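Foldase protein PrsA 2 (Bacillus anthracis, PDB 6VJ4) catalyses the cis-trans isomerisation of peptidyl-proline bonds, helps secreted proteins fold after crossing the membrane, and is important for secretion of the protective antigen. Local coordinates at residues E99-D104 with E217-D222; H105-I110 with E167-A172; S181-S186 with Y190-L195. All blocks are in the same frame, centred on the assembly; numbering follows the deposited sequence. Where two conformers were deposited one is given.

In the fold
The three contacts follow the chain from the helical part of the foldase into its PpiC-type isomerase domain. Contact 1 joins helix 99-104, which precedes strand 110-117, to the end of helix 204-220, which follows strand 189-198, so contacts 2 and 3 lie within the loop it closes. Contact 2 sets the entry into strand 110-117 against helix 166-174, its centre about 14 Å from that of contact 1. Contact 3 is the hairpin of strands 184-186 and 189-198, centred about 13 Å from contact 2 and about 24 Å from contact 1. Contact 1 thus ties together the helices leading to and from the isomerase sheet, while in contacts 2 and 3 helix 166-174 and the hairpin meet around His191.

Contact 1 of 3, residues E99-D104 with E217-D222; sequences EKDVKD and EERTAD
Asp101 and Arg219 are the pair that joins these two segments: their CA atoms stand 11.8 Å apart, and the two side chains span the distance. Asp101 OD2 lies 3.3 Å from Arg219 NH1, at the edge of the guanidinium and near its plane, and equally near Arg219 NH2. Of these approaches the one to NH1 is a hydrogen bond, though a weak one, bent to 136° at the proton. The carboxylate is turned 74° from the guanidinium plane, so this salt bridge is not the flat, two-pronged kind. Arg219 reaches over with its chain extended from CG to NE. Its NH1 has a stronger partner in Ser96 OG, so Asp101 is the weaker one, and its pull is probably mostly electrostatic.

The bridge joins the helices by which the chain enters and leaves the isomerase domain, the insertion arrangement known for PrsA foldases. Close packing between these helices lies to one side of the ion pair, where buried Val102 rests on Tyr204, Ile211 and Arg212. On this side too, Lys103 touches Tyr204 and its NZ pairs at long range, 3.7 Å, with Glu99 OE2, an oxygen also hydrogen-bonded to Tyr204 OH. Arg219 also touches Ile93 and Val97. The solvent side is much looser: there exposed Lys100 sends NZ to Asp104 OD1 at 3.3 Å, a weak bond one helical turn along.

Contact 2 of 3, residues H105-I110 with E167-A172; sequences HYKPEI and EFETAA
Lys107 reaches from the loop toward helix 166-174 and meets Glu169, which comes from the opposite direction. Its CB points at the helix, and from CG onward the chain is fully extended. Glu169 has two conformers; in the one given, Lys107 CD comes within 3.6 Å of Glu169 OE2, CE lies at 3.5 Å from the same oxygen, and NZ closes on OE2 at 2.8 Å in a hydrogen-bonded salt bridge. The ammonium uses the anti side of the carboxylate, 17° out of its plane. Glu169 gets there with CG anti to the backbone N (chi1 176°) and an extended chain of its own. Further along, Ile110 begins strand 110-117 and touches the helix with its CD1, 3.9 Å from Ala172 CB; the same isoleucine packs on Phe159 and Leu195, within the core between the sheet and helix 166-174 of the isomerase domain.

Glu169 is buried, yet its carboxylate is well supplied with donors: OE2 also bonds Ser161 OG, and OE1 takes the backbone N of Gly162. In this conformer at least, these donors probably keep the carboxylate ionised, and it ties Lys107's loop and the loop holding Ser161 and Gly162 to one helix.

Contact 3 of 3, residues S181-S186 with Y190-L195; sequences SDPVQS and YHIIKL
Tyr190 and Gln185 run alongside each other in one direction, with the amide only 15° from the plane of the ring. Gln185 CB is 3.6 Å from Tyr190 CE1, and the aliphatic chain follows that side of the ring; the amide NE2 ends near the hydroxyl, but at an angle too poor for a hydrogen bond. On the opposite face of the hairpin the His191 ring, its CG beside the backbone N (chi1 -54°), turns an edge to Ser186. His191 NE2 and Ser186 OG are 2.7 Å apart and hydrogen-bonded in the ring plane, while Phe168 packs edge-to-face. ND1 bonds His114, a pairing consistent with the twin histidines of parvulin-type active sites.

These side chains sit on the antiparallel hairpin at one edge of the isomerase sheet, with 184-186 outermost. Val184 and His191 form its hydrogen-bonded pair, Val184 N to His191 O and His191 N to Val184 O both 2.8 Å; Gln185 and Tyr190 are the non-hydrogen-bonded pair. Val184 stands roughly perpendicular to Ile193, CG2 meeting CD1 at 4.0 Å. Pro183 instead lies alongside Ile192, CG to CD1 3.8 Å. Nearer the N-terminus, Ser181 N reaches Ile193 O at 2.7 Å, and its OG accepts Ile193 N while donating to Asp182 O.

Contact 1 of 3, residues E99-D104 with E217-D222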
# COMPACT_ATOMS: atom_id res chain seq x y z
N GLU A 99 0.58 11.30 -27.32
CA GLU A 99 0.82 11.74 -28.71
C GLU A 99 2.24 11.31 -29.11
O GLU A 99 2.43 10.94 -30.27
CB GLU A 99 0.64 13.26 -28.84
CG GLU A 99 0.77 13.78 -30.26
CD GLU A 99 -0.31 13.33 -31.24
OE1 GLU A 99 -1.36 12.83 -30.77
OE2 GLU A 99 -0.11 13.51 -32.46
N LYS A 100 3.19 11.37 -28.16
CA LYS A 100 4.58 10.92 -28.45
C LYS A 100 4.58 9.42 -28.80
O LYS A 100 5.28 9.04 -29.76
CB LYS A 100 5.52 11.17 -27.26
CG LYS A 100 6.88 10.49 -27.39
CD LYS A 100 7.93 11.02 -26.44
CE LYS A 100 9.24 10.26 -26.56
NZ LYS A 100 9.76 10.27 -27.95
N ASP A 101 3.81 8.62 -28.06
CA ASP A 101 3.71 7.17 -28.37
C ASP A 101 3.19 7.01 -29.80
O ASP A 101 3.72 6.16 -30.54
CB ASP A 101 2.77 6.42 -27.42
CG ASP A 101 3.30 6.26 -25.99
OD1 ASP A 101 4.52 6.20 -25.82
OD2 ASP A 101 2.45 6.20 -25.06
N VAL A 102 2.17 7.79 -30.18
CA VAL A 102 1.62 7.65 -31.56
C VAL A 102 2.72 8.03 -32.56
O VAL A 102 2.97 7.24 -33.49
CB VAL A 102 0.34 8.47 -31.73
CG1 VAL A 102 -0.18 8.44 -33.16
CG2 VAL A 102 -0.72 7.96 -30.76
N LYS A 103 3.39 9.17 -32.35
CA LYS A 103 4.46 9.60 -33.28
C LYS A 103 5.58 8.56 -33.32
O LYS A 103 6.11 8.36 -34.40
CB LYS A 103 5.04 10.96 -32.89
CG LYS A 103 4.09 12.14 -33.01
CD LYS A 103 4.78 13.47 -32.75
CE LYS A 103 3.82 14.64 -32.73
NZ LYS A 103 3.02 14.72 -33.97
N ASP A 104 5.91 7.93 -32.19
CA ASP A 104 7.01 6.92 -32.14
C ASP A 104 6.65 5.67 -32.95
O ASP A 104 7.58 4.87 -33.21
CB ASP A 104 7.35 6.51 -30.71
CG ASP A 104 8.04 7.59 -29.90
OD1 ASP A 104 8.51 8.58 -30.51
OD2 ASP A 104 8.08 7.43 -28.65
N GLU A 217 -5.46 -1.08 -28.45
CA GLU A 217 -5.84 -2.52 -28.52
C GLU A 217 -4.67 -3.42 -28.07
O GLU A 217 -4.90 -4.28 -27.20
CB GLU A 217 -6.33 -2.85 -29.94
CG GLU A 217 -7.62 -2.12 -30.30
CD GLU A 217 -8.05 -2.19 -31.75
OE1 GLU A 217 -7.28 -2.73 -32.58
OE2 GLU A 217 -9.17 -1.70 -32.05
N GLU A 218 -3.47 -3.22 -28.61
CA GLU A 218 -2.30 -4.07 -28.25
C GLU A 218 -2.01 -3.98 -26.75
O GLU A 218 -1.75 -5.04 -26.14
CB GLU A 218 -1.07 -3.66 -29.08
CG GLU A 218 -1.19 -4.01 -30.55
CD GLU A 218 -0.13 -3.39 -31.45
OE1 GLU A 218 0.55 -2.44 -31.00
OE2 GLU A 218 -0.00 -3.84 -32.60
N ARG A 219 -2.06 -2.78 -26.17
CA ARG A 219 -1.78 -2.62 -24.72
C ARG A 219 -2.91 -3.24 -23.88
O ARG A 219 -2.61 -3.73 -22.77
CB ARG A 219 -1.57 -1.15 -24.37
CG ARG A 219 -0.27 -0.58 -24.91
CD ARG A 219 -0.08 0.87 -24.54
NE ARG A 219 1.21 1.36 -24.99
CZ ARG A 219 1.71 2.55 -24.71
NH1 ARG A 219 1.02 3.40 -23.96
NH2 ARG A 219 2.89 2.89 -25.17
N THR A 220 -4.15 -3.20 -24.37
CA THR A 220 -5.30 -3.76 -23.63
C THR A 220 -5.26 -5.29 -23.67
O THR A 220 -5.59 -5.91 -22.64
CB THR A 220 -6.63 -3.22 -24.18
OG1 THR A 220 -6.62 -1.80 -24.02
CG2 THR A 220 -7.84 -3.79 -23.48
N ALA A 221 -4.86 -5.86 -24.81
CA ALA A 221 -4.81 -7.34 -24.98
C ALA A 221 -3.51 -7.90 -24.39
O ALA A 221 -3.32 -9.13 -24.45
CB ALA A 221 -4.95 -7.69 -26.44
N ASP A 222 -2.65 -7.04 -23.83
CA ASP A 222 -1.35 -7.48 -23.27
C ASP A 222 -1.41 -7.47 -21.75
O ASP A 222 -1.47 -6.40 -21.14
CB ASP A 222 -0.21 -6.60 -23.81
CG ASP A 222 1.18 -7.02 -23.37
OD1 ASP A 222 1.31 -8.11 -22.77
OD2 ASP A 222 2.13 -6.25 -23.64

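Contact 2 of 3, residues H105-I110 with E167-A172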
# COMPACT_ATOMS: atom_id res chain seq x y z
N HIS A 105 5.37 5.48 -33.27
CA HIS A 105 4.92 4.29 -34.05
C HIS A 105 4.57 4.71 -35.47
O HIS A 105 3.99 3.90 -36.18
CB HIS A 105 3.76 3.59 -33.34
CG HIS A 105 4.17 2.89 -32.09
ND1 HIS A 105 4.50 3.58 -30.93
CD2 HIS A 105 4.33 1.57 -31.82
CE1 HIS A 105 4.83 2.71 -30.00
NE2 HIS A 105 4.74 1.48 -30.51
N TYR A 106 4.90 5.94 -35.87
CA TYR A 106 4.64 6.39 -37.26
C TYR A 106 5.81 5.93 -38.11
O TYR A 106 6.82 6.64 -38.23
CB TYR A 106 4.42 7.89 -37.33
CG TYR A 106 4.23 8.42 -38.72
CD1 TYR A 106 3.10 8.11 -39.47
CD2 TYR A 106 5.13 9.29 -39.28
CE1 TYR A 106 2.90 8.63 -40.73
CE2 TYR A 106 4.95 9.83 -40.54
CZ TYR A 106 3.84 9.49 -41.28
OH TYR A 106 3.68 10.02 -42.54
N LYS A 107 5.66 4.72 -38.63
CA LYS A 107 6.69 4.08 -39.48
C LYS A 107 6.00 3.26 -40.55
O LYS A 107 4.89 2.77 -40.36
CB LYS A 107 7.57 3.15 -38.66
CG LYS A 107 8.27 3.76 -37.47
CD LYS A 107 9.20 2.78 -36.79
CE LYS A 107 9.72 3.31 -35.48
NZ LYS A 107 10.59 2.32 -34.80
N PRO A 108 6.66 3.06 -41.70
CA PRO A 108 6.08 2.23 -42.74
C PRO A 108 5.96 0.77 -42.30
O PRO A 108 6.77 0.33 -41.49
CB PRO A 108 7.09 2.30 -43.90
CG PRO A 108 8.36 2.85 -43.29
CD PRO A 108 8.00 3.57 -42.02
N GLU A 109 4.91 0.11 -42.77
CA GLU A 109 4.78 -1.35 -42.58
C GLU A 109 5.97 -1.97 -43.31
O GLU A 109 6.31 -1.50 -44.42
CB GLU A 109 3.41 -1.73 -43.15
CG GLU A 109 2.89 -3.08 -42.77
CD GLU A 109 1.49 -3.38 -43.28
OE1 GLU A 109 0.84 -2.48 -43.85
OE2 GLU A 109 1.04 -4.52 -43.11
N ILE A 110 6.62 -2.96 -42.69
CA ILE A 110 7.79 -3.61 -43.33
C ILE A 110 7.59 -5.12 -43.36
O ILE A 110 6.83 -5.66 -42.55
CB ILE A 110 9.12 -3.28 -42.63
CG1 ILE A 110 9.06 -3.53 -41.12
CG2 ILE A 110 9.54 -1.84 -42.93
CD1 ILE A 110 10.42 -3.53 -40.44
N GLU A 167 13.82 -4.40 -29.61
CA GLU A 167 15.19 -4.75 -30.08
C GLU A 167 15.13 -5.21 -31.54
O GLU A 167 15.97 -4.77 -32.35
CB GLU A 167 15.79 -5.87 -29.23
CG GLU A 167 16.04 -5.47 -27.78
CD GLU A 167 14.86 -5.51 -26.82
OE1 GLU A 167 13.74 -5.90 -27.23
OE2 GLU A 167 15.07 -5.15 -25.66
N PHE A 168 14.17 -6.07 -31.85
CA PHE A 168 14.07 -6.59 -33.23
C PHE A 168 13.69 -5.44 -34.17
O PHE A 168 14.28 -5.27 -35.22
CB PHE A 168 12.98 -7.65 -33.31
CG PHE A 168 12.85 -8.28 -34.66
CD1 PHE A 168 12.11 -7.67 -35.66
CD2 PHE A 168 13.41 -9.53 -34.92
CE1 PHE A 168 11.98 -8.26 -36.91
CE2 PHE A 168 13.27 -10.12 -36.17
CZ PHE A 168 12.57 -9.48 -37.16
N GLU A 169 12.70 -4.67 -33.74
CA GLU A 169 12.17 -3.57 -34.58
C GLU A 169 13.27 -2.55 -34.87
O GLU A 169 13.35 -2.10 -36.03
CB GLU A 169 11.01 -2.89 -33.87
CG GLU A 169 10.49 -1.69 -34.65
CD GLU A 169 9.17 -1.12 -34.16
OE1 GLU A 169 8.36 -1.88 -33.56
OE2 GLU A 169 8.97 0.08 -34.36
N THR A 170 14.05 -2.18 -33.85
CA THR A 170 15.11 -1.16 -34.00
C THR A 170 16.08 -1.61 -35.08
O THR A 170 16.45 -0.80 -35.97
CB THR A 170 15.80 -0.87 -32.67
OG1 THR A 170 14.82 -0.26 -31.83
CG2 THR A 170 17.01 0.03 -32.83
N ALA A 171 16.47 -2.88 -35.04
CA ALA A 171 17.43 -3.40 -36.03
C ALA A 171 16.80 -3.47 -37.42
O ALA A 171 17.48 -3.09 -38.41
CB ALA A 171 17.91 -4.76 -35.59
N ALA A 172 15.57 -3.98 -37.51
CA ALA A 172 14.90 -4.18 -38.81
C ALA A 172 14.76 -2.86 -39.57
O ALA A 172 15.01 -2.84 -40.78
CB ALA A 172 13.56 -4.84 -38.59

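Contact 3 of 3, residues S181-S186 with Y190-L195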
# COMPACT_ATOMS: atom_id res chain seq x y z
N SER A 181 21.14 -8.48 -41.24
CA SER A 181 21.72 -7.91 -40.01
C SER A 181 22.82 -8.81 -39.44
O SER A 181 22.85 -10.01 -39.77
CB SER A 181 20.69 -7.75 -38.96
OG SER A 181 20.32 -9.01 -38.41
N ASP A 182 23.65 -8.20 -38.60
CA ASP A 182 24.51 -9.00 -37.70
C ASP A 182 23.56 -9.53 -36.63
O ASP A 182 22.37 -9.17 -36.61
CB ASP A 182 25.64 -8.13 -37.15
CG ASP A 182 26.78 -8.04 -38.15
OD1 ASP A 182 27.16 -9.11 -38.69
OD2 ASP A 182 27.22 -6.93 -38.41
N PRO A 183 24.02 -10.41 -35.72
CA PRO A 183 23.15 -10.94 -34.67
C PRO A 183 22.56 -9.83 -33.81
O PRO A 183 23.29 -8.92 -33.41
CB PRO A 183 24.09 -11.84 -33.85
CG PRO A 183 25.15 -12.24 -34.86
CD PRO A 183 25.38 -10.97 -35.65
N VAL A 184 21.25 -9.90 -33.65
CA VAL A 184 20.47 -8.93 -32.84
C VAL A 184 19.95 -9.65 -31.61
O VAL A 184 19.12 -10.57 -31.76
CB VAL A 184 19.31 -8.35 -33.67
CG1 VAL A 184 18.46 -7.41 -32.84
CG2 VAL A 184 19.83 -7.68 -34.93
N GLN A 185 20.38 -9.19 -30.43
CA GLN A 185 19.91 -9.83 -29.19
C GLN A 185 18.52 -9.32 -28.84
O GLN A 185 18.26 -8.10 -29.00
CB GLN A 185 20.86 -9.58 -28.03
CG GLN A 185 20.54 -10.45 -26.82
CD GLN A 185 21.45 -10.15 -25.66
OE1 GLN A 185 21.81 -9.00 -25.42
NE2 GLN A 185 21.79 -11.19 -24.92
N SER A 186 17.64 -10.25 -28.49
CA SER A 186 16.29 -9.89 -27.99
C SER A 186 15.98 -10.85 -26.85
O SER A 186 16.75 -11.78 -26.59
CB SER A 186 15.24 -9.96 -29.07
OG SER A 186 14.76 -11.28 -29.19
N TYR A 190 18.92 -14.70 -30.30
CA TYR A 190 19.64 -13.86 -31.27
C TYR A 190 19.00 -14.02 -32.63
O TYR A 190 18.78 -15.18 -33.08
CB TYR A 190 21.13 -14.24 -31.37
CG TYR A 190 21.89 -13.90 -30.13
CD1 TYR A 190 22.45 -12.65 -29.96
CD2 TYR A 190 22.02 -14.83 -29.11
CE1 TYR A 190 23.14 -12.32 -28.80
CE2 TYR A 190 22.71 -14.52 -27.95
CZ TYR A 190 23.26 -13.26 -27.79
OH TYR A 190 23.93 -12.96 -26.64
N HIS A 191 18.77 -12.89 -33.31
CA HIS A 191 18.11 -12.91 -34.63
C HIS A 191 19.07 -12.49 -35.72
O HIS A 191 19.89 -11.59 -35.49
CB HIS A 191 16.95 -11.90 -34.72
CG HIS A 191 15.92 -12.01 -33.66
ND1 HIS A 191 14.70 -12.63 -33.88
CD2 HIS A 191 15.91 -11.59 -32.38
CE1 HIS A 191 13.98 -12.58 -32.78
NE2 HIS A 191 14.70 -11.96 -31.84
N ILE A 192 18.99 -13.20 -36.84
CA ILE A 192 19.60 -12.69 -38.09
C ILE A 192 18.39 -12.22 -38.89
O ILE A 192 17.47 -13.04 -39.14
CB ILE A 192 20.45 -13.73 -38.81
CG1 ILE A 192 21.63 -14.15 -37.94
CG2 ILE A 192 20.91 -13.17 -40.13
CD1 ILE A 192 22.59 -13.04 -37.60
N ILE A 193 18.37 -10.94 -39.26
CA ILE A 193 17.17 -10.33 -39.90
C ILE A 193 17.49 -9.92 -41.33
O ILE A 193 18.62 -9.39 -41.58
CB ILE A 193 16.71 -9.11 -39.08
CG1 ILE A 193 16.55 -9.41 -37.59
CG2 ILE A 193 15.45 -8.50 -39.70
CD1 ILE A 193 16.30 -8.17 -36.73
N LYS A 194 16.55 -10.17 -42.23
CA LYS A 194 16.68 -9.70 -43.62
C LYS A 194 15.45 -8.84 -43.94
O LYS A 194 14.34 -9.33 -43.81
CB LYS A 194 16.78 -10.88 -44.59
CG LYS A 194 16.94 -10.46 -46.04
CD LYS A 194 17.16 -11.57 -47.02
CE LYS A 194 16.04 -12.59 -47.03
NZ LYS A 194 16.16 -13.52 -48.19
N LEU A 195 15.66 -7.59 -44.33
CA LEU A 195 14.50 -6.76 -44.70
C LEU A 195 14.09 -7.10 -46.13
O LEU A 195 14.95 -7.07 -47.00
CB LEU A 195 14.87 -5.29 -44.58
CG LEU A 195 13.71 -4.34 -44.90
CD1 LEU A 195 12.62 -4.40 -43.86
CD2 LEU A 195 14.25 -2.93 -45.05